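SOXX (Paracoccus pantotrophus, PDB 2C1D) forms with SoxA the cytochrome complex SoxXA that initiates chemotrophic sulfur oxidation, and probably transfers electrons through its covalently bound heme c. Local coordinates at residues B[6-11]-B[93-98]; B[76-79]-B[85-88]. All coordinates share one frame; numbering follows the deposited sequence.

In the fold
Contact 2 (76-79 with 85-88) is nested in sequence inside the loop that contact 1 (6-11 with 93-98) closes, and their centres lie about 10 Å apart. They touch directly: F94 CB packs 3.2 Å from V79 O, and Y10 CE2 packs 3.6 Å from G77 O, so both segments of contact 1 lean on helix 72-81. Both also reach heme c. Contact 2 meets it through I78, V79 and F86, whereas contact 1 does so through F94 alone. The axial iron ligand M91 lies in the chain between segments 85-88 and 93-98. The side chain of I78 is about 4 Å from that of M91. The side chain of Y95 is about 10 Å from that of M91.

Contact 1 (B[6-11]-B[93-98]); sequences KEVVYV and AFYKVD. With HEC (heme c), chain O.
K6 and D98 form a salt bridge, with K6 NZ 2.9 Å from D98 OD2 on that oxygen's syn lone pair. The lysine chain reaches it by bending at chi2 (-106°), chi3 (-77°) and chi4, and on the way its CD rests 4.0 Å from V97 CG2. Apolar contact follows at V8, whose CG2 lies in the ring plane of Y95 at its edge, 3.8 Å from CE2. V8's other methyl, CG1, sits over a face of the Y10 ring, 3.3 Å above the plane and offset toward the rim. From that ring, Y10 OH donates to a water at 2.8 Å, which donates to Y95 O, bridging the segments. Further out, Y95 OH is hydrogen-bonded to T3 O, and the side chain touches P5 and A80, so it sits between the N-terminal segment and helix 72-81. One residue earlier, F94 has HEC CBB over one face, offset toward the rim, 3.7 Å from F94 CE1. K96 turns instead to SoxA, in a salt bridge with E177 of that chain. Contact 1 packs the N-terminal segment against the loop following the methionine ligand of a class I-like cytochrome c fold, with F94 belonging to the heme pocket.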
loop_
_atom_site.group_PDB
_atom_site.type_symbol
_atom_site.label_atom_id
_atom_site.label_comp_id
_atom_site.label_asym_id
_atom_site.label_seq_id
_atom_site.Cartn_x
_atom_site.Cartn_y
_atom_site.Cartn_z
ATOM N N LYS B 6 -16.617 0.228 -25.315
ATOM C CA LYS B 6 -17.325 -1.060 -25.378
ATOM C C LYS B 6 -17.520 -1.577 -26.812
ATOM O O LYS B 6 -17.855 -2.746 -26.999
ATOM C CB LYS B 6 -18.696 -0.996 -24.709
ATOM C CG LYS B 6 -18.769 -0.273 -23.358
ATOM C CD LYS B 6 -18.908 -1.203 -22.186
ATOM C CE LYS B 6 -20.312 -1.733 -22.034
ATOM N NZ LYS B 6 -20.245 -3.113 -21.464
ATOM N N GLU B 7 -17.326 -0.712 -27.809
ATOM C CA GLU B 7 -17.458 -1.085 -29.224
ATOM C C GLU B 7 -16.153 -1.549 -29.865
ATOM O O GLU B 7 -16.164 -2.017 -30.999
ATOM C CB GLU B 7 -17.985 0.103 -30.047
ATOM C CG GLU B 7 -19.267 0.725 -29.523
ATOM C CD GLU B 7 -19.615 2.049 -30.198
ATOM O OE1 GLU B 7 -20.795 2.446 -30.085
ATOM O OE2 GLU B 7 -18.723 2.703 -30.829
ATOM N N VAL B 8 -15.025 -1.402 -29.168
ATOM C CA VAL B 8 -13.735 -1.816 -29.715
ATOM C C VAL B 8 -13.728 -3.327 -29.981
ATOM O O VAL B 8 -14.259 -4.108 -29.187
ATOM C CB VAL B 8 -12.550 -1.418 -28.784
ATOM C CG1 VAL B 8 -11.224 -1.943 -29.310
ATOM C CG2 VAL B 8 -12.470 0.107 -28.634
ATOM N N VAL B 9 -13.146 -3.704 -31.125
ATOM C CA VAL B 9 -13.028 -5.092 -31.569
ATOM C C VAL B 9 -11.570 -5.509 -31.505
ATOM O O VAL B 9 -10.720 -5.015 -32.260
ATOM C CB VAL B 9 -13.546 -5.307 -33.022
ATOM C CG1 VAL B 9 -13.494 -6.809 -33.402
ATOM C CG2 VAL B 9 -14.955 -4.766 -33.182
ATOM N N TYR B 10 -11.292 -6.395 -30.557
ATOM C CA TYR B 10 -9.982 -6.990 -30.397
ATOM C C TYR B 10 -9.970 -8.381 -31.037
ATOM O O TYR B 10 -10.840 -9.203 -30.768
ATOM C CB TYR B 10 -9.621 -7.122 -28.912
ATOM C CG TYR B 10 -9.600 -5.825 -28.118
ATOM C CD1 TYR B 10 -10.770 -5.301 -27.579
ATOM C CD2 TYR B 10 -8.404 -5.161 -27.858
ATOM C CE1 TYR B 10 -10.760 -4.153 -26.841
ATOM C CE2 TYR B 10 -8.387 -3.985 -27.109
ATOM C CZ TYR B 10 -9.565 -3.491 -26.611
ATOM O OH TYR B 10 -9.570 -2.335 -25.874
ATOM N N VAL B 11 -8.977 -8.606 -31.885
ATOM C CA VAL B 11 -8.709 -9.896 -32.513
ATOM C C VAL B 11 -7.282 -10.277 -32.132
ATOM O O VAL B 11 -6.331 -9.635 -32.567
ATOM C CB VAL B 11 -8.857 -9.784 -34.067
ATOM C CG1 VAL B 11 -8.293 -11.020 -34.789
ATOM C CG2 VAL B 11 -10.327 -9.593 -34.442
ATOM N N ALA B 93 -5.783 -1.110 -18.283
ATOM C CA ALA B 93 -6.404 -0.832 -19.577
ATOM C C ALA B 93 -6.693 0.638 -19.615
ATOM O O ALA B 93 -7.339 1.169 -18.710
ATOM C CB ALA B 93 -7.688 -1.619 -19.745
ATOM N N PHE B 94 -6.210 1.296 -20.658
ATOM C CA PHE B 94 -6.382 2.741 -20.779
ATOM C C PHE B 94 -7.655 3.174 -21.494
ATOM O O PHE B 94 -7.997 4.346 -21.459
ATOM C CB PHE B 94 -5.130 3.345 -21.392
ATOM C CG PHE B 94 -3.963 3.341 -20.443
ATOM C CD1 PHE B 94 -3.066 2.295 -20.428
ATOM C CD2 PHE B 94 -3.784 4.382 -19.542
ATOM C CE1 PHE B 94 -1.986 2.290 -19.514
ATOM C CE2 PHE B 94 -2.703 4.385 -18.647
ATOM C CZ PHE B 94 -1.814 3.333 -18.646
ATOM N N TYR B 95 -8.405 2.219 -22.041
ATOM C CA TYR B 95 -9.651 2.515 -22.758
ATOM C C TYR B 95 -10.753 1.543 -22.328
ATOM O O TYR B 95 -11.324 0.816 -23.140
ATOM C CB TYR B 95 -9.403 2.468 -24.279
ATOM C CG TYR B 95 -10.374 3.282 -25.100
ATOM C CD1 TYR B 95 -10.482 4.665 -24.929
ATOM C CD2 TYR B 95 -11.180 2.679 -26.069
ATOM C CE1 TYR B 95 -11.382 5.430 -25.695
ATOM C CE2 TYR B 95 -12.054 3.442 -26.853
ATOM C CZ TYR B 95 -12.139 4.815 -26.667
ATOM O OH TYR B 95 -13.011 5.557 -27.422
ATOM N N LYS B 96 -11.030 1.540 -21.026
ATOM C CA LYS B 96 -11.950 0.602 -20.402
ATOM C C LYS B 96 -12.786 1.352 -19.400
ATOM O O LYS B 96 -12.284 2.202 -18.662
ATOM C CB LYS B 96 -11.202 -0.523 -19.683
ATOM C CG LYS B 96 -12.096 -1.622 -19.134
ATOM C CD LYS B 96 -11.255 -2.779 -18.574
ATOM C CE LYS B 96 -12.099 -3.858 -17.893
ATOM N NZ LYS B 96 -11.254 -5.058 -17.589
ATOM N N VAL B 97 -14.075 1.058 -19.379
ATOM C CA VAL B 97 -15.000 1.889 -18.628
ATOM C C VAL B 97 -15.858 1.145 -17.629
ATOM O O VAL B 97 -16.524 1.763 -16.809
ATOM C CB VAL B 97 -15.915 2.689 -19.582
ATOM C CG1 VAL B 97 -15.098 3.652 -20.419
ATOM C CG2 VAL B 97 -16.742 1.745 -20.459
ATOM N N ASP B 98 -15.835 -0.179 -17.655
ATOM C CA ASP B 98 -16.656 -0.935 -16.714
ATOM C C ASP B 98 -16.091 -2.327 -16.463
ATOM O O ASP B 98 -15.072 -2.708 -17.044
ATOM C CB ASP B 98 -18.123 -0.971 -17.191
ATOM C CG ASP B 98 -18.343 -1.837 -18.447
ATOM O OD1 ASP B 98 -17.376 -2.309 -19.082
ATOM O OD2 ASP B 98 -19.483 -2.102 -18.876
HETATM FE FE HEC O . 2.830 -1.340 -20.410
HETATM C CHA HEC O . 3.606 -4.401 -21.703
HETATM C CHB HEC O . 3.086 0.064 -23.479
HETATM C CHC HEC O . 1.780 1.610 -19.122
HETATM C CHD HEC O . 2.961 -2.637 -17.200
HETATM N NA HEC O . 3.241 -2.051 -22.263
HETATM C C1A HEC O . 3.587 -3.335 -22.564
HETATM C C2A HEC O . 3.920 -3.379 -23.971
HETATM C C3A HEC O . 3.782 -2.137 -24.476
HETATM C C4A HEC O . 3.339 -1.283 -23.389
HETATM C CMA HEC O . 4.011 -1.618 -25.908
HETATM C CAA HEC O . 4.334 -4.668 -24.683
HETATM C CBA HEC O . 5.696 -5.159 -24.215
HETATM C CGA HEC O . 6.687 -4.411 -25.023
HETATM O O1A HEC O . 6.716 -4.667 -26.247
HETATM O O2A HEC O . 7.433 -3.566 -24.475
HETATM N NB HEC O . 2.529 0.472 -21.141
HETATM C C1B HEC O . 2.614 0.841 -22.466
HETATM C C2B HEC O . 2.099 2.192 -22.615
HETATM C C3B HEC O . 1.749 2.634 -21.405
HETATM C C4B HEC O . 2.000 1.552 -20.469
HETATM C CMB HEC O . 2.075 2.971 -23.939
HETATM C CAB HEC O . 1.140 4.031 -21.084
HETATM C CBB HEC O . 0.024 4.276 -21.854
HETATM N NC HEC O . 2.448 -0.612 -18.479
HETATM C C1C HEC O . 2.016 0.636 -18.198
HETATM C C2C HEC O . 1.944 0.765 -16.745
HETATM C C3C HEC O . 2.126 -0.455 -16.213
HETATM C C4C HEC O . 2.557 -1.319 -17.308
HETATM C CMC HEC O . 1.331 1.970 -16.013
HETATM C CAC HEC O . 2.119 -0.896 -14.704
HETATM C CBC HEC O . 1.048 -0.650 -13.935
HETATM N ND HEC O . 3.199 -3.237 -19.570
HETATM C C1D HEC O . 3.234 -3.534 -18.215
HETATM C C2D HEC O . 3.593 -4.926 -18.053
HETATM C C3D HEC O . 3.794 -5.468 -19.474
HETATM C C4D HEC O . 3.539 -4.346 -20.334
HETATM C CMD HEC O . 3.753 -5.724 -16.730
HETATM C CAD HEC O . 4.211 -6.896 -19.930
HETATM C CBD HEC O . 2.940 -7.711 -20.161
HETATM C CGD HEC O . 2.924 -8.988 -19.345
HETATM O O1D HEC O . 2.188 -9.046 -18.302
HETATM O O2D HEC O . 3.664 -9.928 -19.767
HETATM O O HOH W 1 -11.919 -1.079 -25.087
#

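Contact 2 (B[76-79]-B[85-88]). With HEC (heme c), chain O.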
loop_
_atom_site.group_PDB
_atom_site.type_symbol
_atom_site.label_atom_id
_atom_site.label_comp_id
_atom_site.label_asym_id
_atom_site.label_seq_id
_atom_site.Cartn_x
_atom_site.Cartn_y
_atom_site.Cartn_z
ATOM N N ARG B 76 -2.148 -0.549 -30.741
ATOM C CA ARG B 76 -3.423 0.087 -30.367
ATOM C C ARG B 76 -4.165 -0.750 -29.349
ATOM O O ARG B 76 -4.638 -0.251 -28.323
ATOM C CB ARG B 76 -4.282 0.325 -31.621
ATOM C CG ARG B 76 -5.700 0.841 -31.395
ATOM C CD ARG B 76 -6.448 1.093 -32.715
ATOM N NE ARG B 76 -5.746 2.099 -33.501
ATOM C CZ ARG B 76 -5.122 1.899 -34.665
ATOM N NH1 ARG B 76 -5.067 0.709 -35.260
ATOM N NH2 ARG B 76 -4.530 2.924 -35.239
ATOM N N GLY B 77 -4.247 -2.048 -29.626
ATOM C CA GLY B 77 -4.916 -2.962 -28.731
ATOM C C GLY B 77 -4.233 -3.085 -27.371
ATOM O O GLY B 77 -4.915 -3.231 -26.386
ATOM N N ILE B 78 -2.903 -3.007 -27.330
ATOM C CA ILE B 78 -2.137 -3.085 -26.067
ATOM C C ILE B 78 -2.364 -1.818 -25.225
ATOM O O ILE B 78 -2.613 -1.888 -24.022
ATOM C CB ILE B 78 -0.625 -3.290 -26.373
ATOM C CG1 ILE B 78 -0.380 -4.742 -26.804
ATOM C CG2 ILE B 78 0.246 -2.965 -25.168
ATOM C CD1 ILE B 78 0.993 -5.024 -27.398
ATOM N N VAL B 79 -2.308 -0.660 -25.863
ATOM C CA VAL B 79 -2.591 0.606 -25.162
ATOM C C VAL B 79 -4.032 0.687 -24.660
ATOM O O VAL B 79 -4.264 1.018 -23.489
ATOM C CB VAL B 79 -2.196 1.829 -26.012
ATOM C CG1 VAL B 79 -2.427 3.130 -25.262
ATOM C CG2 VAL B 79 -0.712 1.751 -26.378
ATOM N N THR B 85 -4.198 -8.931 -24.843
ATOM C CA THR B 85 -2.984 -9.508 -25.405
ATOM C C THR B 85 -2.287 -10.391 -24.352
ATOM O O THR B 85 -1.880 -11.520 -24.650
ATOM C CB THR B 85 -2.052 -8.376 -25.873
ATOM O OG1 THR B 85 -2.629 -7.683 -26.992
ATOM C CG2 THR B 85 -0.725 -8.893 -26.408
ATOM N N PHE B 86 -2.154 -9.874 -23.127
ATOM C CA PHE B 86 -1.457 -10.568 -22.033
ATOM C C PHE B 86 -2.429 -10.790 -20.896
ATOM O O PHE B 86 -2.656 -9.885 -20.087
ATOM C CB PHE B 86 -0.295 -9.735 -21.502
ATOM C CG PHE B 86 0.597 -9.141 -22.555
ATOM C CD1 PHE B 86 0.527 -7.788 -22.852
ATOM C CD2 PHE B 86 1.570 -9.904 -23.180
ATOM C CE1 PHE B 86 1.370 -7.220 -23.789
ATOM C CE2 PHE B 86 2.429 -9.337 -24.114
ATOM C CZ PHE B 86 2.334 -8.000 -24.421
ATOM N N GLU B 87 -3.010 -11.982 -20.825
ATOM C CA GLU B 87 -4.074 -12.274 -19.860
ATOM C C GLU B 87 -3.593 -12.053 -18.426
ATOM O O GLU B 87 -2.502 -12.496 -18.062
ATOM C CB GLU B 87 -4.561 -13.725 -20.021
ATOM C CG GLU B 87 -5.758 -14.116 -19.155
ATOM C CD GLU B 87 -6.407 -15.431 -19.601
ATOM O OE1 GLU B 87 -5.671 -16.436 -19.820
ATOM O OE2 GLU B 87 -7.662 -15.466 -19.734
ATOM N N GLY B 88 -4.405 -11.350 -17.637
ATOM C CA GLY B 88 -4.101 -11.046 -16.246
ATOM C C GLY B 88 -2.967 -10.059 -16.002
ATOM O O GLY B 88 -2.519 -9.933 -14.882
HETATM FE FE HEC O . 2.830 -1.340 -20.410
HETATM C CHA HEC O . 3.606 -4.401 -21.703
HETATM C CHB HEC O . 3.086 0.064 -23.479
HETATM C CHC HEC O . 1.780 1.610 -19.122
HETATM C CHD HEC O . 2.961 -2.637 -17.200
HETATM N NA HEC O . 3.241 -2.051 -22.263
HETATM C C1A HEC O . 3.587 -3.335 -22.564
HETATM C C2A HEC O . 3.920 -3.379 -23.971
HETATM C C3A HEC O . 3.782 -2.137 -24.476
HETATM C C4A HEC O . 3.339 -1.283 -23.389
HETATM C CMA HEC O . 4.011 -1.618 -25.908
HETATM C CAA HEC O . 4.334 -4.668 -24.683
HETATM C CBA HEC O . 5.696 -5.159 -24.215
HETATM C CGA HEC O . 6.687 -4.411 -25.023
HETATM O O1A HEC O . 6.716 -4.667 -26.247
HETATM O O2A HEC O . 7.433 -3.566 -24.475
HETATM N NB HEC O . 2.529 0.472 -21.141
HETATM C C1B HEC O . 2.614 0.841 -22.466
HETATM C C2B HEC O . 2.099 2.192 -22.615
HETATM C C3B HEC O . 1.749 2.634 -21.405
HETATM C C4B HEC O . 2.000 1.552 -20.469
HETATM C CMB HEC O . 2.075 2.971 -23.939
HETATM C CAB HEC O . 1.140 4.031 -21.084
HETATM C CBB HEC O . 0.024 4.276 -21.854
HETATM N NC HEC O . 2.448 -0.612 -18.479
HETATM C C1C HEC O . 2.016 0.636 -18.198
HETATM C C2C HEC O . 1.944 0.765 -16.745
HETATM C C3C HEC O . 2.126 -0.455 -16.213
HETATM C C4C HEC O . 2.557 -1.319 -17.308
HETATM C CMC HEC O . 1.331 1.970 -16.013
HETATM C CAC HEC O . 2.119 -0.896 -14.704
HETATM C CBC HEC O . 1.048 -0.650 -13.935
HETATM N ND HEC O . 3.199 -3.237 -19.570
HETATM C C1D HEC O . 3.234 -3.534 -18.215
HETATM C C2D HEC O . 3.593 -4.926 -18.053
HETATM C C3D HEC O . 3.794 -5.468 -19.474
HETATM C C4D HEC O . 3.539 -4.346 -20.334
HETATM C CMD HEC O . 3.753 -5.724 -16.730
HETATM C CAD HEC O . 4.211 -6.896 -19.930
HETATM C CBD HEC O . 2.940 -7.711 -20.161
HETATM C CGD HEC O . 2.924 -8.988 -19.345
HETATM O O1D HEC O . 2.188 -9.046 -18.302
HETATM O O2D HEC O . 3.664 -9.928 -19.767
#
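Van der Waals packing joins I78 to T85 and F86, and no hydrogen bond links the two segments. I78 CG1 lies 3.7 Å from T85 OG1, a methylene approaching the hydroxyl oxygen, and I78 CD1 ends 4.2 Å from F86 CE1. The F86 ring is layered between two aliphatic groups: T85 CG2 stands 3.6 Å above the centre of one face, and the propionate carbon HEC CBD lies over the opposite face, offset toward the rim. F86 CZ is 3.9 Å from HEC CAA, so F86 meets the first carbon of one propionate arm and the second carbon, CBD, of the other. Replacing F86 by an alanine removes the ring, which is likely to open a gap between T85 CG2 and the propionate arms and take away the CE1 that I78 CD1 rests against.

Heme contacts from the helix come from two branched residues. The chi1 of I78 (-75°) sends CG1 toward T85 and leaves CG2 facing the porphyrin, 3.7 Å from HEC C3A. V79 CG2 approaches HEC CMB at 3.9 Å, and V79 packs on I125, V128 and L132 of helix 122-133. Charged interactions lie behind this layer, where R76 forms salt bridges with E72 and E126. Together I78, V79 and F86 form part of the apolar wall of a cytochrome c heme pocket, on the side of the methionine ligand M91.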